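Local coordinates for protein trans-4-hydroxy-L-proline dehydratase (Clostridioides difficile 70-100-2010, PDB 6VXC) that uses glycyl radical chemistry to dehydrate trans-4-hydroxy-L-proline to (S)-1-pyrroline-5-carboxylate, a step in the anaerobic breakdown of hydroxyproline, at residues H109-E112 / D113-V116; E138-P141 / F142-R146; E171-Q175 / R176-H180. All blocks are in the same frame, centred on the assembly; numbering follows the deposited sequence.

All three interactions are local, each within one continuous run of chain; they follow in series, so none nests in or crosses another, and none closes a long loop. Interaction 1 comes first, turning the chain into helix 111-119. Interaction 2 spans the proline kink at the far end of the next helix, 129-143, and sets that helix against helix 46-58. The two meet where Ile-140 CD1 packs on Met-111 SD and on the carbonyl of His-109. Interaction 3, about 19 and 20 Å from the others between centres, belongs to the buried loop between helices 158-166 and 186-189, joining strand 463-472 and helix 506-538 near the active site.

Interaction 1: H109-E112 / D113-V116; sequences HTME and DLEV
A capping box formed by Thr-110 and Asp-113 opens helix 111-119, and it is a compact example of how a helix start satisfies its own backbone N-H groups. Thr-110 is the N-cap: with chi1 at 67°, its OG1 sits between its own N and carbonyl carbon, facing the first turn, where it accepts from Asp-113 N at 2.9 Å. Asp-113 returns the bond, its OD2 receiving Thr-110 N at 3.0 Å from above the carboxylate plane, 37° out of it. A carboxylate placed here would probably also interact favourably with the positive end of the helix dipole. The same OD2 lies at the edge of the His-109 imidazole, in the ring plane, and the carboxylate stands almost perpendicular to the ring.

Behind the box, His-109 CB meets Leu-114 CD2 at 4.0 Å; these residues occupy the positions of a hydrophobic staple, one before the N-cap and one in the first turn. Leu-114 CD1 reaches the bent Met-111 chain at CE, and both residues lean on helix 129-143, touching His-135. Glu-115 OE1 also ties to that helix, through a salt bridge with Arg-132. Regular i to i+4 bonding begins with Leu-114 N to Thr-110 O and has reached Val-116, whose N bonds to Glu-112 O at 2.8 Å while its CG2 lies 3.3 Å from that same oxygen.

Interaction 2: E138-P141 / F142-R146; sequences EIIP and FWKKR
Ile-139 and Trp-143, one turn apart near the C-terminal end of helix 129-143, make the tightly packed side of a proline-kinked helix. Pro-141 has no N-H to offer the preceding turn, and the helix bends there. Phe-142 N makes only a weak bond to Ile-139 O, and the regular pattern returns at Trp-143, whose N reaches the same oxygen at 2.8 Å. The indole lies so that its CD1 meets Ile-139 CG2 at 3.8 Å. Both residues are buried, Ile-139 against Ala-48 and Thr-52 of helix 46-58 and Trp-143 against Tyr-55, while the indole NE1 bonds to Thr-52, which helps to fix the ring's rotation.

Phe-142 extends this packing: its CD2 rests 3.4 Å above the indole plane, displaced toward the rim. With CG anti to its backbone N (chi1 -174°), its ring lies against the Arg-146 guanidinium, whose NH1 stands 3.3 Å above the centre of one face. That NH1 also donates to Phe-142 O at 2.9 Å, the oxygen lying in the guanidinium plane, and NH2 forms a salt bridge to Glu-59. Phe-142 thus holds the guanidinium twice, by its ring face and by its carbonyl oxygen.

The opposite character appears at Ile-140 and Lys-144. Here the backbone bond from Lys-144 N to Ile-140 O is sound, but the side chains merely brush: Ile-140 CG2 lies 4.1 Å from Lys-144 CD, and the long lysine chain runs out into solvent. Where the next helical bond would run, from Lys-145 N to Pro-141 O, a water is inserted, donating to the oxygen and accepting from the nitrogen, each at 2.9 Å.

Interaction 3: E171-Q175 / R176-H180; sequences EFMEQ and RAPGH
Glu-174 OE2 is gripped by two groups: Gln-175 NE2 donates to it at 3.0 Å, and Arg-149 NH2 forms a salt bridge to it. The amide approaches from well above the carboxylate plane, although the oxygen lies close to the plane of the amide itself. Tyr-164 takes the other carboxylate oxygen and Val-347 O a second bond from NE2, so that this buried polar pair is well supplied with partners. A similar local clasp precedes it, where Met-173 N donates to Glu-171 OE2 at 2.9 Å on the anti side, 24° out of the carboxylate plane.

Between the halves of the loop the contact is mainly apolar. The Met-173 side chain, bent at chi2 (57°) and chi3 (75°), crosses that of Pro-178 at about a right angle; SD comes within 3.7 Å of Pro-178 CA, and CG within 3.9 Å of the ring CD. Next to it, Met-173 CA makes a C-H...O contact with Arg-176 O at 3.3 Å. The Arg-176 side chain leads away to a salt bridge with Asp-359 and a cation-pi contact with Trp-297, on which Phe-172 also stacks. Farther along, His-180 NE2 hydrogen-bonds to Glu-456 OE2, of the probable proton acceptor, and the Phe-172 side chain lies about 8 Å from that of Cys-454, the probable radical cysteine, consistent with a loop that helps to line the buried active site of a glycyl radical enzyme.

Interaction 1: H109-E112 / D113-V116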
loop_
_atom_site.group_PDB
_atom_site.type_symbol
_atom_site.label_atom_id
_atom_site.label_comp_id
_atom_site.label_asym_id
_atom_site.label_seq_id
_atom_site.Cartn_x
_atom_site.Cartn_y
_atom_site.Cartn_z
ATOM N N HIS A 109 12.089 6.343 17.901
ATOM C CA HIS A 109 13.349 5.791 17.418
ATOM C C HIS A 109 14.435 5.867 18.484
ATOM O O HIS A 109 14.426 6.745 19.347
ATOM C CB HIS A 109 13.816 6.533 16.168
ATOM C CG HIS A 109 12.922 6.330 14.990
ATOM N ND1 HIS A 109 12.122 7.328 14.481
ATOM C CD2 HIS A 109 12.682 5.231 14.237
ATOM C CE1 HIS A 109 11.432 6.854 13.461
ATOM N NE2 HIS A 109 11.751 5.584 13.294
ATOM N N THR A 110 15.350 4.899 18.442
ATOM C CA THR A 110 16.589 4.991 19.199
ATOM C C THR A 110 17.563 5.917 18.475
ATOM O O THR A 110 17.424 6.202 17.279
ATOM C CB THR A 110 17.241 3.620 19.376
ATOM O OG1 THR A 110 17.686 3.144 18.101
ATOM C CG2 THR A 110 16.269 2.620 19.965
ATOM N N MET A 111 18.577 6.380 19.210
ATOM C CA MET A 111 19.610 7.180 18.566
ATOM C C MET A 111 20.338 6.370 17.502
ATOM O O MET A 111 20.790 6.931 16.498
ATOM C CB MET A 111 20.576 7.742 19.610
ATOM C CG MET A 111 19.898 8.639 20.655
ATOM S SD MET A 111 18.922 10.013 19.996
ATOM C CE MET A 111 20.175 10.909 19.078
ATOM N N GLU A 112 20.451 5.051 17.691
ATOM C CA GLU A 112 21.031 4.229 16.636
ATOM C C GLU A 112 20.136 4.209 15.402
ATOM O O GLU A 112 20.636 4.229 14.276
ATOM C CB GLU A 112 21.290 2.802 17.120
ATOM C CG GLU A 112 22.015 1.979 16.054
ATOM C CD GLU A 112 22.157 0.503 16.387
ATOM O OE1 GLU A 112 21.635 0.063 17.435
ATOM O OE2 GLU A 112 22.817 -0.214 15.601
ATOM N N ASP A 113 18.813 4.144 15.591
ATOM C CA ASP A 113 17.895 4.236 14.462
ATOM C C ASP A 113 18.180 5.477 13.631
ATOM O O ASP A 113 18.235 5.418 12.398
ATOM C CB ASP A 113 16.441 4.264 14.940
ATOM C CG ASP A 113 15.935 2.915 15.403
ATOM O OD1 ASP A 113 16.420 1.877 14.925
ATOM O OD2 ASP A 113 15.012 2.899 16.238
ATOM N N LEU A 114 18.331 6.621 14.296
ATOM C CA LEU A 114 18.593 7.860 13.578
ATOM C C LEU A 114 19.901 7.773 12.820
ATOM O O LEU A 114 19.988 8.206 11.667
ATOM C CB LEU A 114 18.620 9.036 14.548
ATOM C CG LEU A 114 17.312 9.261 15.298
ATOM C CD1 LEU A 114 17.355 10.569 16.077
ATOM C CD2 LEU A 114 16.133 9.218 14.344
ATOM N N GLU A 115 20.926 7.193 13.448
ATOM C CA GLU A 115 22.208 7.008 12.779
ATOM C C GLU A 115 22.069 6.121 11.545
ATOM O O GLU A 115 22.689 6.378 10.509
ATOM C CB GLU A 115 23.220 6.411 13.768
ATOM C CG GLU A 115 24.668 6.380 13.288
ATOM C CD GLU A 115 25.369 7.721 13.386
ATOM O OE1 GLU A 115 24.700 8.730 13.711
ATOM O OE2 GLU A 115 26.595 7.766 13.132
ATOM N N VAL A 116 21.318 5.033 11.665
ATOM C CA VAL A 116 21.185 4.104 10.554
ATOM C C VAL A 116 20.468 4.763 9.376
ATOM O O VAL A 116 20.900 4.647 8.226
ATOM C CB VAL A 116 20.472 2.826 11.018
ATOM C CG1 VAL A 116 20.069 1.989 9.814
ATOM C CG2 VAL A 116 21.390 2.036 11.944
#

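Interaction 2: E138-P141 / F142-R146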
loop_
_atom_site.group_PDB
_atom_site.type_symbol
_atom_site.label_atom_id
_atom_site.label_comp_id
_atom_site.label_asym_id
_atom_site.label_seq_id
_atom_site.Cartn_x
_atom_site.Cartn_y
_atom_site.Cartn_z
ATOM N N GLU A 138 14.295 15.701 24.315
ATOM C CA GLU A 138 12.886 15.935 24.596
ATOM C C GLU A 138 11.992 14.743 24.284
ATOM O O GLU A 138 11.034 14.494 25.019
ATOM C CB GLU A 138 12.379 17.147 23.811
ATOM C CG GLU A 138 13.199 18.423 23.926
ATOM C CD GLU A 138 13.353 18.919 25.356
ATOM O OE1 GLU A 138 14.443 19.448 25.677
ATOM O OE2 GLU A 138 12.380 18.824 26.142
ATOM N N ILE A 139 12.264 14.012 23.200
ATOM C CA ILE A 139 11.337 13.002 22.692
ATOM C C ILE A 139 11.534 11.656 23.379
ATOM O O ILE A 139 10.579 11.083 23.908
ATOM C CB ILE A 139 11.468 12.847 21.163
ATOM C CG1 ILE A 139 11.261 14.194 20.464
ATOM C CG2 ILE A 139 10.445 11.835 20.648
ATOM C CD1 ILE A 139 9.997 14.907 20.864
ATOM N N ILE A 140 12.754 11.117 23.328
ATOM C CA ILE A 140 13.008 9.795 23.910
ATOM C C ILE A 140 12.629 9.735 25.385
ATOM O O ILE A 140 11.940 8.782 25.786
ATOM C CB ILE A 140 14.470 9.382 23.666
ATOM C CG1 ILE A 140 14.684 9.068 22.188
ATOM C CG2 ILE A 140 14.855 8.197 24.533
ATOM C CD1 ILE A 140 16.066 8.607 21.884
ATOM N N PRO A 141 13.025 10.691 26.236
ATOM C CA PRO A 141 12.672 10.592 27.657
ATOM C C PRO A 141 11.180 10.521 27.888
ATOM O O PRO A 141 10.752 9.886 28.854
ATOM C CB PRO A 141 13.292 11.860 28.256
ATOM C CG PRO A 141 14.376 12.227 27.319
ATOM C CD PRO A 141 13.857 11.875 25.968
ATOM N N PHE A 142 10.367 11.139 27.031
ATOM C CA PHE A 142 8.924 11.099 27.234
ATOM C C PHE A 142 8.261 9.905 26.548
ATOM O O PHE A 142 7.395 9.260 27.145
ATOM C CB PHE A 142 8.293 12.411 26.752
ATOM C CG PHE A 142 6.823 12.517 27.050
ATOM C CD1 PHE A 142 6.378 12.996 28.271
ATOM C CD2 PHE A 142 5.886 12.123 26.112
ATOM C CE1 PHE A 142 5.029 13.077 28.555
ATOM C CE2 PHE A 142 4.525 12.201 26.388
ATOM C CZ PHE A 142 4.097 12.684 27.613
ATOM N N TRP A 143 8.660 9.573 25.318
ATOM C CA TRP A 143 7.904 8.628 24.502
ATOM C C TRP A 143 8.449 7.207 24.503
ATOM O O TRP A 143 7.715 6.293 24.125
ATOM C CB TRP A 143 7.822 9.114 23.048
ATOM C CG TRP A 143 6.953 10.299 22.914
ATOM C CD1 TRP A 143 7.347 11.606 22.825
ATOM C CD2 TRP A 143 5.526 10.308 22.880
ATOM N NE1 TRP A 143 6.254 12.420 22.730
ATOM C CE2 TRP A 143 5.123 11.651 22.759
ATOM C CE3 TRP A 143 4.549 9.310 22.929
ATOM C CZ2 TRP A 143 3.789 12.020 22.690
ATOM C CZ3 TRP A 143 3.226 9.678 22.868
ATOM C CH2 TRP A 143 2.857 11.020 22.752
ATOM N N LYS A 144 9.690 6.983 24.925
ATOM C CA LYS A 144 10.236 5.624 24.866
ATOM C C LYS A 144 9.355 4.628 25.619
ATOM O O LYS A 144 9.168 3.495 25.166
ATOM C CB LYS A 144 11.661 5.612 25.415
ATOM C CG LYS A 144 12.381 4.271 25.390
ATOM C CD LYS A 144 13.849 4.469 25.784
ATOM C CE LYS A 144 14.642 3.173 25.757
ATOM N NZ LYS A 144 14.002 2.171 26.657
ATOM N N LYS A 145 8.817 5.018 26.776
ATOM C CA LYS A 145 7.953 4.105 27.511
ATOM C C LYS A 145 6.507 4.155 27.031
ATOM O O LYS A 145 5.717 3.287 27.412
ATOM C CB LYS A 145 8.002 4.406 29.019
ATOM C CG LYS A 145 7.292 5.692 29.424
ATOM C CD LYS A 145 7.381 5.916 30.920
ATOM C CE LYS A 145 6.716 7.213 31.330
ATOM N NZ LYS A 145 6.974 7.551 32.764
ATOM N N ARG A 146 6.144 5.134 26.203
ATOM C CA ARG A 146 4.766 5.277 25.755
ATOM C C ARG A 146 4.499 4.690 24.369
ATOM O O ARG A 146 3.352 4.357 24.072
ATOM C CB ARG A 146 4.364 6.758 25.765
ATOM C CG ARG A 146 4.213 7.346 27.163
ATOM C CD ARG A 146 3.854 8.828 27.113
ATOM N NE ARG A 146 3.379 9.320 28.406
ATOM C CZ ARG A 146 4.151 9.744 29.404
ATOM N NH1 ARG A 146 5.465 9.767 29.272
ATOM N NH2 ARG A 146 3.589 10.155 30.543
HETATM O O HOH W 1 10.000 7.085 28.498
#

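Interaction 3: E171-Q175 / R176-H180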
loop_
_atom_site.group_PDB
_atom_site.type_symbol
_atom_site.label_atom_id
_atom_site.label_comp_id
_atom_site.label_asym_id
_atom_site.label_seq_id
_atom_site.Cartn_x
_atom_site.Cartn_y
_atom_site.Cartn_z
ATOM N N GLU A 171 4.946 -7.913 10.588
ATOM C CA GLU A 171 3.942 -7.269 11.435
ATOM C C GLU A 171 3.769 -5.810 11.017
ATOM O O GLU A 171 4.649 -4.982 11.260
ATOM C CB GLU A 171 4.330 -7.348 12.912
ATOM C CG GLU A 171 3.364 -6.571 13.788
ATOM C CD GLU A 171 1.923 -6.885 13.470
ATOM O OE1 GLU A 171 1.573 -8.080 13.445
ATOM O OE2 GLU A 171 1.138 -5.951 13.243
ATOM N N PHE A 172 2.618 -5.493 10.430
ATOM C CA PHE A 172 2.427 -4.175 9.836
ATOM C C PHE A 172 2.316 -3.066 10.873
ATOM O O PHE A 172 2.657 -1.919 10.579
ATOM C CB PHE A 172 1.186 -4.185 8.944
ATOM C CG PHE A 172 1.501 -4.262 7.483
ATOM C CD1 PHE A 172 2.508 -5.108 7.027
ATOM C CD2 PHE A 172 0.838 -3.458 6.575
ATOM C CE1 PHE A 172 2.832 -5.168 5.681
ATOM C CE2 PHE A 172 1.153 -3.520 5.220
ATOM C CZ PHE A 172 2.165 -4.377 4.779
ATOM N N MET A 173 1.879 -3.368 12.095
ATOM C CA MET A 173 1.602 -2.294 13.040
ATOM C C MET A 173 2.757 -2.031 14.010
ATOM O O MET A 173 2.574 -1.317 15.000
ATOM C CB MET A 173 0.302 -2.576 13.800
ATOM C CG MET A 173 -0.910 -1.866 13.204
ATOM S SD MET A 173 -1.162 -2.288 11.447
ATOM C CE MET A 173 -1.822 -3.940 11.573
ATOM N N GLU A 174 3.959 -2.539 13.720
ATOM C CA GLU A 174 5.070 -2.302 14.636
ATOM C C GLU A 174 5.604 -0.877 14.549
ATOM O O GLU A 174 6.116 -0.356 15.542
ATOM C CB GLU A 174 6.204 -3.307 14.401
ATOM C CG GLU A 174 6.907 -3.247 13.043
ATOM C CD GLU A 174 8.279 -3.917 13.088
ATOM O OE1 GLU A 174 8.431 -5.019 12.499
ATOM O OE2 GLU A 174 9.192 -3.345 13.739
ATOM N N GLN A 175 5.559 -0.252 13.372
ATOM C CA GLN A 175 6.087 1.096 13.196
ATOM C C GLN A 175 5.107 2.053 12.536
ATOM O O GLN A 175 5.476 3.201 12.269
ATOM C CB GLN A 175 7.369 1.056 12.368
ATOM C CG GLN A 175 8.540 0.379 13.067
ATOM C CD GLN A 175 9.698 0.188 12.137
ATOM O OE1 GLN A 175 10.036 1.093 11.366
ATOM N NE2 GLN A 175 10.318 -0.990 12.186
ATOM N N ARG A 176 3.899 1.602 12.224
ATOM C CA ARG A 176 2.910 2.415 11.540
ATOM C C ARG A 176 1.538 2.046 12.062
ATOM O O ARG A 176 1.338 0.961 12.615
ATOM C CB ARG A 176 2.947 2.234 10.005
ATOM C CG ARG A 176 4.309 2.459 9.390
ATOM C CD ARG A 176 4.251 2.506 7.880
ATOM N NE ARG A 176 3.803 3.807 7.411
ATOM C CZ ARG A 176 3.746 4.163 6.134
ATOM N NH1 ARG A 176 4.112 3.300 5.186
ATOM N NH2 ARG A 176 3.339 5.378 5.814
ATOM N N ALA A 177 0.592 2.958 11.852
ATOM C CA ALA A 177 -0.798 2.744 12.195
ATOM C C ALA A 177 -1.520 1.988 11.084
ATOM O O ALA A 177 -1.092 2.007 9.923
ATOM C CB ALA A 177 -1.487 4.079 12.453
ATOM N N PRO A 178 -2.634 1.324 11.420
ATOM C CA PRO A 178 -3.320 0.484 10.422
ATOM C C PRO A 178 -3.548 1.169 9.087
ATOM O O PRO A 178 -3.202 0.602 8.040
ATOM C CB PRO A 178 -4.637 0.134 11.133
ATOM C CG PRO A 178 -4.273 0.120 12.588
ATOM C CD PRO A 178 -3.262 1.228 12.750
ATOM N N GLY A 179 -4.155 2.353 9.096
ATOM C CA GLY A 179 -4.306 3.115 7.871
ATOM C C GLY A 179 -4.909 2.275 6.773
ATOM O O GLY A 179 -5.947 1.633 6.946
ATOM N N HIS A 180 -4.255 2.290 5.619
ATOM C CA HIS A 180 -4.654 1.488 4.472
ATOM C C HIS A 180 -6.092 1.791 4.058
ATOM O O HIS A 180 -6.897 0.881 3.874
ATOM C CB HIS A 180 -4.485 -0.008 4.752
ATOM C CG HIS A 180 -4.451 -0.836 3.509
ATOM N ND1 HIS A 180 -5.591 -1.325 2.910
ATOM C CD2 HIS A 180 -3.418 -1.242 2.736
ATOM C CE1 HIS A 180 -5.262 -1.998 1.822
ATOM N NE2 HIS A 180 -3.949 -1.963 1.694
#